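Local atomic coordinates of DUF411 domain-containing protein (Pseudomonas aeruginosa, PDB entry 6WIS), a protein that probably serves in bacterial copper resistance, holding a cluster of four copper ions bridged by cysteine sulfurs. Residues A[6-11]-A[33-38]; A[51-56]-A[65-70]; A[81-86]-A[111-116]. All blocks are in the same frame, centred on the assembly; numbering follows the deposited sequence.

In the fold
All three contacts hang on one mixed beta sheet, in series along the chain. Contact 1 pairs edge strand 29-34 with strand 4-9 at a surface zinc site. Contact 2 lies near the molecular centre, where strand 55-59 meets the loop after strand 62-65 and two copper ions bind; its centre is about 12 Å from that of contact 1, and H8 O meets T56 N. Contact 3, centre to centre about 14 Å from contact 2, joins strand 84-86 to the turn after strand 106-111, and A85 O meets E65 N. Contacts 1 and 3, centres about 22 Å apart, do not touch. Contacts 1 and 2 thus place metals on neighbouring strands; contact 3 holds no metal ligand.

Contact 1. Residues A[6-11]-A[33-38]; sequences DVHRDA and HVEADM. With ZN (zinc ion), chain K.
V7 and R9 bracket H33 in a parallel ladder: H33 N donates to V7 O at 3.1 Å, and R9 N donates to H33 O. Just beyond the strand, E35 N reaches R9 O at 2.9 Å. This register sets H8 and H33 on one face of the sheet, where they hold a zinc ion together with E35. The metal is bound by H8 ND1 at 2.1 Å, H33 NE2 at 2.2 Å and E35 OE1 at 2.3 Å. The H8 and H33 side chains run alongside each other; their ring planes are 83° apart, and ND1 and NE2 come together because both bind the zinc. E35 bends at its second torsion (chi2 66°), which brings OE1 to the edge of the H8 ring; D37 N donates to OE2 on its anti side, a bond that with the zinc fixes the rotation of the carboxylate. Strands 4-9 and 29-34 are the two strands of a beta-alpha-beta unit whose crossover is helix 14-24, and the zinc sits at their C-terminal ends. A water in the plane of the H33 ring accepts from ND1 and donates to D6 OD1, which also bonds T31. R9 leads away from this site: its chain is extended from CG to NE, the guanidinium forms a salt bridge with D32, and V34 CG2 lies 3.5 Å above one guanidinium face, toward the rim. The methyl CE of selenomethionine M38 is 3.3 Å from D10 OD1 and also meets H8 O. A second water links A11 N to E35 O.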
loop_
_atom_site.group_PDB
_atom_site.type_symbol
_atom_site.label_atom_id
_atom_site.label_comp_id
_atom_site.label_asym_id
_atom_site.label_seq_id
_atom_site.Cartn_x
_atom_site.Cartn_y
_atom_site.Cartn_z
ATOM N N ASP A 6 5.793 -7.048 4.975
ATOM C CA ASP A 6 7.047 -6.327 5.188
ATOM C C ASP A 6 6.985 -4.959 4.512
ATOM O O ASP A 6 6.658 -4.863 3.328
ATOM C CB ASP A 6 8.252 -7.111 4.663
ATOM C CG ASP A 6 9.587 -6.511 5.132
ATOM O OD1 ASP A 6 9.736 -6.241 6.362
ATOM O OD2 ASP A 6 10.482 -6.312 4.281
ATOM N N VAL A 7 7.295 -3.907 5.260
ATOM C CA VAL A 7 7.089 -2.532 4.806
ATOM C C VAL A 7 8.434 -1.817 4.689
ATOM O O VAL A 7 9.212 -1.767 5.656
ATOM C CB VAL A 7 6.142 -1.772 5.740
ATOM C CG1 VAL A 7 5.941 -0.330 5.240
ATOM C CG2 VAL A 7 4.790 -2.519 5.815
ATOM N N HIS A 8 8.697 -1.262 3.507
ATOM C CA HIS A 8 9.811 -0.343 3.271
ATOM C C HIS A 8 9.222 1.058 3.241
ATOM O O HIS A 8 8.358 1.343 2.403
ATOM C CB HIS A 8 10.525 -0.639 1.944
ATOM C CG HIS A 8 10.675 -2.093 1.636
ATOM N ND1 HIS A 8 11.891 -2.743 1.681
ATOM C CD2 HIS A 8 9.763 -3.028 1.268
ATOM C CE1 HIS A 8 11.724 -4.014 1.363
ATOM N NE2 HIS A 8 10.441 -4.215 1.110
ATOM N N ARG A 9 9.659 1.930 4.154
ATOM C CA ARG A 9 8.996 3.222 4.298
ATOM C C ARG A 9 9.982 4.385 4.241
ATOM O O ARG A 9 11.149 4.263 4.622
ATOM C CB ARG A 9 8.181 3.288 5.599
ATOM C CG ARG A 9 8.991 3.058 6.875
ATOM C CD ARG A 9 8.137 3.291 8.119
ATOM N NE ARG A 9 8.770 2.800 9.334
ATOM C CZ ARG A 9 9.435 3.554 10.214
ATOM N NH1 ARG A 9 9.576 4.860 10.023
ATOM N NH2 ARG A 9 9.951 2.993 11.302
ATOM N N ASP A 10 9.474 5.520 3.759
ATOM C CA ASP A 10 10.233 6.766 3.698
ATOM C C ASP A 10 10.743 7.169 5.074
ATOM O O ASP A 10 10.071 6.966 6.095
ATOM C CB ASP A 10 9.355 7.874 3.141
ATOM C CG ASP A 10 9.335 7.892 1.632
ATOM O OD1 ASP A 10 10.039 7.057 1.020
ATOM O OD2 ASP A 10 8.628 8.744 1.059
ATOM N N ALA A 11 11.947 7.725 5.108
ATOM C CA ALA A 11 12.450 8.262 6.369
ATOM C C ALA A 11 11.586 9.435 6.821
ATOM O O ALA A 11 11.089 10.209 5.997
ATOM C CB ALA A 11 13.912 8.714 6.228
ATOM N N HIS A 33 11.227 -1.235 8.013
ATOM C CA HIS A 33 12.430 -0.437 8.194
ATOM C C HIS A 33 12.323 0.794 7.321
ATOM O O HIS A 33 11.644 0.792 6.293
ATOM C CB HIS A 33 13.677 -1.214 7.803
ATOM C CG HIS A 33 13.550 -1.837 6.458
ATOM N ND1 HIS A 33 12.819 -2.984 6.246
ATOM C CD2 HIS A 33 13.986 -1.436 5.241
ATOM C CE1 HIS A 33 12.843 -3.286 4.961
ATOM N NE2 HIS A 33 13.547 -2.363 4.331
ATOM N N VAL A 34 13.027 1.832 7.753
ATOM C CA VAL A 34 13.296 3.000 6.938
ATOM C C VAL A 34 14.197 2.612 5.765
ATOM O O VAL A 34 15.223 1.936 5.939
ATOM C CB VAL A 34 13.917 4.079 7.834
ATOM C CG1 VAL A 34 14.285 5.304 7.058
ATOM C CG2 VAL A 34 12.927 4.420 8.939
ATOM N N GLU A 35 13.819 3.054 4.560
ATOM C CA GLU A 35 14.404 2.587 3.299
ATOM C C GLU A 35 15.624 3.405 2.877
ATOM O O GLU A 35 15.559 4.633 2.848
ATOM C CB GLU A 35 13.371 2.666 2.166
ATOM C CG GLU A 35 14.024 2.362 0.802
ATOM C CD GLU A 35 14.451 0.964 0.820
ATOM O OE1 GLU A 35 13.677 0.311 1.484
ATOM O OE2 GLU A 35 15.509 0.520 0.309
ATOM N N ALA A 36 16.711 2.723 2.494
ATOM C CA ALA A 36 17.882 3.418 1.956
ATOM C C ALA A 36 17.798 3.643 0.452
ATOM O O ALA A 36 18.313 4.650 -0.038
ATOM C CB ALA A 36 19.165 2.639 2.268
ATOM N N ASP A 37 17.157 2.724 -0.318
ATOM C CA ASP A 37 17.121 2.859 -1.784
ATOM C C ASP A 37 15.702 2.548 -2.261
ATOM O O ASP A 37 15.397 1.433 -2.704
ATOM C CB ASP A 37 18.152 1.965 -2.468
ATOM C CG ASP A 37 18.544 2.482 -3.862
ATOM O OD1 ASP A 37 17.708 3.130 -4.553
ATOM O OD2 ASP A 37 19.705 2.241 -4.257
HETATM N N MSE A 38 14.848 3.559 -2.198
HETATM C CA MSE A 38 13.436 3.360 -2.467
HETATM C C MSE A 38 13.163 3.207 -3.971
HETATM O O MSE A 38 12.270 2.451 -4.359
HETATM C CB MSE A 38 12.606 4.506 -1.882
HETATM C CG MSE A 38 11.114 4.282 -2.072
HETATM SE SE MSE A 38 10.496 2.752 -0.976
HETATM C CE MSE A 38 10.136 3.750 0.639
HETATM ZN ZN ZN K . 13.697 -1.839 2.218
HETATM O O HOH W 1 11.966 -5.028 7.463
HETATM O O HOH W 2 13.865 6.946 3.000
#

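Contact 2. Residues A[51-56]-A[65-70]; sequences MGSCHT and EGHVPA. With CU (copper (II) ion), chain C; CU (copper (II) ion), chain D.
C54 and H67 meet through metal: C54 SG bridges two copper ions, each at 2.3 Å, and one is also bound by H67 NE2 at 2.1 Å. The other takes H55 ND1 at 2.2 Å from the residue next to C54. This is part of the cysteine-bridged tetranuclear copper cluster of this copper resistance protein; C16 completes the first-shell set with C54 and H55, and C15 that with C54 and H67. The two imidazoles form an edge-to-face pair with planes 71° apart, H55 CE1 standing over the centre of the H67 ring. W19 stacks on H55 and meets H67 edge-to-face, while P95 O takes the hydrogen of H67 ND1. The far nitrogen of H55 donates weakly to G66 O (NE2 to O 2.7 Å, 130° at the hydrogen), which helps to set the rotation of a ring already tied to copper. G66 CA covers one face of that ring, and S53 CB presses on the same carbon tightly. H67 is the centre of an inverse gamma turn, in which V68 N bonds weakly to G66 O, the same oxygen that H55 NE2 meets. Strands 55-59 and 62-65, which run into these segments, form a hairpin, with T56 and E65 an antiparallel non-hydrogen-bonded pair. Next to it, G66 N donates to H55 O at 3.1 Å. A bend at the second torsion of E65 (chi2 69°) brings the carboxylate back over segment 51-56. OE1 accepts from T56 OG1 at 2.7 Å on its syn side, and OE2 accepts from S53 N through its anti lone pair. K42 NZ forms a salt bridge with OE2 and a hydrogen bond with T56 OG1. Beside this carboxylate, M51 O has no polar partner in the model and rests 3.4 Å from E65 CG.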
loop_
_atom_site.group_PDB
_atom_site.type_symbol
_atom_site.label_atom_id
_atom_site.label_comp_id
_atom_site.label_asym_id
_atom_site.label_seq_id
_atom_site.Cartn_x
_atom_site.Cartn_y
_atom_site.Cartn_z
HETATM N N MSE A 51 2.810 6.051 -9.810
HETATM C CA MSE A 51 1.847 5.399 -8.908
HETATM C C MSE A 51 2.528 5.241 -7.553
HETATM O O MSE A 51 1.963 4.601 -6.716
HETATM C CB MSE A 51 1.430 4.050 -9.477
HETATM C CG MSE A 51 -0.023 4.007 -9.836
HETATM SE SE MSE A 51 -0.581 2.340 -10.630
HETATM C CE MSE A 51 -1.545 2.842 -12.233
ATOM N N GLY A 52 3.710 5.834 -7.399
ATOM C CA GLY A 52 4.448 5.712 -6.159
ATOM C C GLY A 52 3.811 6.480 -5.016
ATOM O O GLY A 52 3.015 7.404 -5.185
ATOM N N SER A 53 4.197 6.094 -3.808
ATOM C CA SER A 53 3.672 6.713 -2.606
ATOM C C SER A 53 4.839 6.797 -1.638
ATOM O O SER A 53 6.004 6.733 -2.047
ATOM C CB SER A 53 2.459 5.913 -2.093
ATOM O OG SER A 53 1.811 6.552 -1.013
ATOM N N CYS A 54 4.532 6.922 -0.342
ATOM C CA CYS A 54 5.536 7.137 0.701
ATOM C C CYS A 54 6.084 5.840 1.304
ATOM O O CYS A 54 7.051 5.880 2.084
ATOM C CB CYS A 54 4.903 7.990 1.808
ATOM S SG CYS A 54 3.252 7.319 2.244
ATOM N N HIS A 55 5.471 4.697 1.012
ATOM C CA HIS A 55 5.980 3.430 1.528
ATOM C C HIS A 55 5.562 2.315 0.574
ATOM O O HIS A 55 4.634 2.477 -0.214
ATOM C CB HIS A 55 5.452 3.146 2.946
ATOM C CG HIS A 55 3.965 2.938 3.006
ATOM N ND1 HIS A 55 3.098 3.865 3.547
ATOM C CD2 HIS A 55 3.188 1.910 2.577
ATOM C CE1 HIS A 55 1.855 3.421 3.456
ATOM N NE2 HIS A 55 1.878 2.245 2.851
ATOM N N THR A 56 6.238 1.172 0.669
ATOM C CA THR A 56 5.943 0.016 -0.177
ATOM C C THR A 56 5.921 -1.221 0.712
ATOM O O THR A 56 6.927 -1.525 1.357
ATOM C CB THR A 56 6.979 -0.162 -1.291
ATOM O OG1 THR A 56 7.098 1.054 -2.054
ATOM C CG2 THR A 56 6.548 -1.301 -2.222
ATOM N N GLU A 65 1.329 -0.466 -2.405
ATOM C CA GLU A 65 1.949 0.845 -2.536
ATOM C C GLU A 65 1.060 1.875 -1.855
ATOM O O GLU A 65 -0.088 2.076 -2.261
ATOM C CB GLU A 65 2.164 1.201 -4.009
ATOM C CG GLU A 65 2.895 2.523 -4.232
ATOM C CD GLU A 65 4.358 2.472 -3.794
ATOM O OE1 GLU A 65 4.836 1.346 -3.544
ATOM O OE2 GLU A 65 5.031 3.544 -3.701
ATOM N N GLY A 66 1.572 2.505 -0.816
ATOM C CA GLY A 66 0.798 3.559 -0.190
ATOM C C GLY A 66 -0.267 3.088 0.796
ATOM O O GLY A 66 -0.269 1.959 1.319
ATOM N N HIS A 67 -1.183 4.009 1.074
ATOM C CA HIS A 67 -2.140 3.862 2.172
ATOM C C HIS A 67 -3.359 3.026 1.755
ATOM O O HIS A 67 -4.503 3.475 1.791
ATOM C CB HIS A 67 -2.518 5.251 2.673
ATOM C CG HIS A 67 -1.394 5.939 3.390
ATOM N ND1 HIS A 67 -1.229 5.861 4.757
ATOM C CD2 HIS A 67 -0.345 6.656 2.928
ATOM C CE1 HIS A 67 -0.133 6.509 5.108
ATOM N NE2 HIS A 67 0.428 7.000 4.018
ATOM N N VAL A 68 -3.086 1.778 1.370
ATOM C CA VAL A 68 -4.150 0.826 0.997
ATOM C C VAL A 68 -4.864 0.345 2.257
ATOM O O VAL A 68 -4.196 -0.106 3.206
ATOM C CB VAL A 68 -3.565 -0.365 0.237
ATOM C CG1 VAL A 68 -4.703 -1.319 -0.182
ATOM C CG2 VAL A 68 -2.728 0.080 -1.008
ATOM N N PRO A 69 -6.194 0.395 2.318
ATOM C CA PRO A 69 -6.893 -0.134 3.496
ATOM C C PRO A 69 -6.692 -1.638 3.636
ATOM O O PRO A 69 -6.562 -2.361 2.646
ATOM C CB PRO A 69 -8.366 0.206 3.212
ATOM C CG PRO A 69 -8.278 1.449 2.322
ATOM C CD PRO A 69 -7.108 1.123 1.416
ATOM N N ALA A 70 -6.718 -2.107 4.889
ATOM C CA ALA A 70 -6.503 -3.524 5.180
ATOM C C ALA A 70 -7.435 -4.429 4.375
ATOM O O ALA A 70 -6.999 -5.443 3.817
ATOM C CB ALA A 70 -6.675 -3.780 6.679
HETATM CU CU CU C . 3.936 5.867 3.832
HETATM CU CU CU D . 2.210 8.118 4.123
#

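Contact 3. Residues A[81-86]-A[111-116]; sequences DLVGAA and LTRSGQ
L111 is held at both ends of its backbone: V83 N donates to L111 O at 2.9 Å, and L111 N donates to G84 O, also at 2.9 Å. L82 CA adds a C-H contact to L111 O, and T112 CA makes a similar one to D81 O. The pairing lies where strand 84-86 meets the end of strand 106-111, just before the type I turn T112 to G115 of the hairpin leading to strand 117-123. The two methyls of V83 part company. CG1 lies 3.5 Å from L111 O, whereas CG2, anti to the backbone N, extends over one face of the R113 guanidinium, 3.7 Å above its plane and toward the rim. On L82 the branch CD2 touches T112 CG2 at 3.8 Å, and the L82 side chain also touches L120 and L76. T112 divides its two branches: CG2 points at D81 O and L82, while OG1 (chi1 73°) turns inward to the hairpin. There it accepts from Q116 N at 3.0 Å and shares a hydrogen bond with S114 OG. T112 N closes the same loop on Q116 O. The L111 side chain packs on F63, M51, P48 and A117. D81 spends its carboxylate on R79. Between the segments, therefore, the hydrogen bonding is all main chain, and the side chains add van der Waals contacts, methyl to methyl (L82, T112), methyl to guanidinium (V83, R113) and methyl to backbone oxygen; the backbone fixes the register while the T112 hydroxyl is taken up in shaping its own turn.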
loop_
_atom_site.group_PDB
_atom_site.type_symbol
_atom_site.label_atom_id
_atom_site.label_comp_id
_atom_site.label_asym_id
_atom_site.label_seq_id
_atom_site.Cartn_x
_atom_site.Cartn_y
_atom_site.Cartn_z
ATOM N N ASP A 81 -4.958 -12.713 -10.703
ATOM C CA ASP A 81 -4.499 -11.900 -11.826
ATOM C C ASP A 81 -3.718 -10.646 -11.408
ATOM O O ASP A 81 -3.142 -9.986 -12.283
ATOM C CB ASP A 81 -5.694 -11.482 -12.693
ATOM C CG ASP A 81 -6.760 -10.763 -11.893
ATOM O OD1 ASP A 81 -7.116 -11.261 -10.804
ATOM O OD2 ASP A 81 -7.238 -9.701 -12.342
ATOM N N LEU A 82 -3.673 -10.300 -10.119
ATOM C CA LEU A 82 -3.061 -9.050 -9.666
ATOM C C LEU A 82 -1.742 -9.313 -8.951
ATOM O O LEU A 82 -1.641 -10.207 -8.103
ATOM C CB LEU A 82 -3.989 -8.263 -8.731
ATOM C CG LEU A 82 -5.334 -7.806 -9.292
ATOM C CD1 LEU A 82 -6.108 -7.036 -8.237
ATOM C CD2 LEU A 82 -5.155 -6.971 -10.553
ATOM N N VAL A 83 -0.744 -8.498 -9.286
ATOM C CA VAL A 83 0.575 -8.552 -8.671
ATOM C C VAL A 83 0.801 -7.423 -7.657
ATOM O O VAL A 83 1.860 -7.380 -7.018
ATOM C CB VAL A 83 1.654 -8.512 -9.771
ATOM C CG1 VAL A 83 1.775 -7.103 -10.315
ATOM C CG2 VAL A 83 3.003 -9.049 -9.261
ATOM N N GLY A 84 -0.152 -6.509 -7.503
ATOM C CA GLY A 84 0.016 -5.401 -6.578
ATOM C C GLY A 84 -1.197 -4.495 -6.614
ATOM O O GLY A 84 -2.042 -4.585 -7.508
ATOM N N ALA A 85 -1.294 -3.654 -5.582
ATOM C CA ALA A 85 -2.300 -2.600 -5.536
ATOM C C ALA A 85 -1.644 -1.347 -4.976
ATOM O O ALA A 85 -0.749 -1.435 -4.135
ATOM C CB ALA A 85 -3.504 -2.983 -4.691
ATOM N N ALA A 86 -2.077 -0.188 -5.474
ATOM C CA ALA A 86 -1.484 1.099 -5.127
ATOM C C ALA A 86 -2.577 2.103 -4.805
ATOM O O ALA A 86 -3.622 2.142 -5.481
ATOM C CB ALA A 86 -0.618 1.680 -6.289
ATOM N N LEU A 111 -3.042 -3.925 -10.126
ATOM C CA LEU A 111 -2.242 -4.018 -11.368
ATOM C C LEU A 111 -1.950 -5.463 -11.755
ATOM O O LEU A 111 -1.576 -6.218 -10.895
ATOM C CB LEU A 111 -0.917 -3.319 -11.103
ATOM C CG LEU A 111 -1.044 -1.818 -10.957
ATOM C CD1 LEU A 111 0.279 -1.217 -10.532
ATOM C CD2 LEU A 111 -1.534 -1.224 -12.256
ATOM N N THR A 112 -2.172 -5.800 -13.017
ATOM C CA THR A 112 -1.752 -7.099 -13.520
ATOM C C THR A 112 -0.318 -7.016 -14.037
ATOM O O THR A 112 0.249 -5.932 -14.208
ATOM C CB THR A 112 -2.676 -7.581 -14.632
ATOM O OG1 THR A 112 -2.408 -6.813 -15.808
ATOM C CG2 THR A 112 -4.143 -7.377 -14.232
ATOM N N ARG A 113 0.268 -8.187 -14.295
ATOM C CA ARG A 113 1.559 -8.219 -14.977
ATOM C C ARG A 113 1.483 -7.581 -16.360
ATOM O O ARG A 113 2.406 -6.873 -16.772
ATOM C CB ARG A 113 2.073 -9.652 -15.076
ATOM C CG ARG A 113 2.896 -10.045 -13.853
ATOM C CD ARG A 113 3.346 -11.492 -13.897
ATOM N NE ARG A 113 3.283 -12.091 -12.567
ATOM C CZ ARG A 113 4.201 -11.913 -11.620
ATOM N NH1 ARG A 113 5.262 -11.148 -11.857
ATOM N NH2 ARG A 113 4.053 -12.500 -10.432
ATOM N N SER A 114 0.390 -7.796 -17.093
ATOM C CA SER A 114 0.287 -7.211 -18.428
ATOM C C SER A 114 0.243 -5.689 -18.380
ATOM O O SER A 114 0.169 -5.032 -19.426
ATOM C CB SER A 114 -0.942 -7.753 -19.165
ATOM O OG SER A 114 -2.068 -7.873 -18.306
ATOM N N GLY A 115 0.307 -5.112 -17.182
ATOM C CA GLY A 115 0.195 -3.681 -17.025
ATOM C C GLY A 115 -1.219 -3.179 -16.864
ATOM O O GLY A 115 -1.413 -1.967 -16.687
ATOM N N GLN A 116 -2.213 -4.062 -16.910
ATOM C CA GLN A 116 -3.593 -3.623 -16.799
ATOM C C GLN A 116 -3.868 -3.060 -15.408
ATOM O O GLN A 116 -3.427 -3.612 -14.398
ATOM C CB GLN A 116 -4.543 -4.783 -17.101
ATOM C CG GLN A 116 -6.017 -4.405 -17.039
ATOM C CD GLN A 116 -6.356 -3.219 -17.931
ATOM O OE1 GLN A 116 -6.240 -3.294 -19.155
ATOM N NE2 GLN A 116 -6.777 -2.114 -17.317
#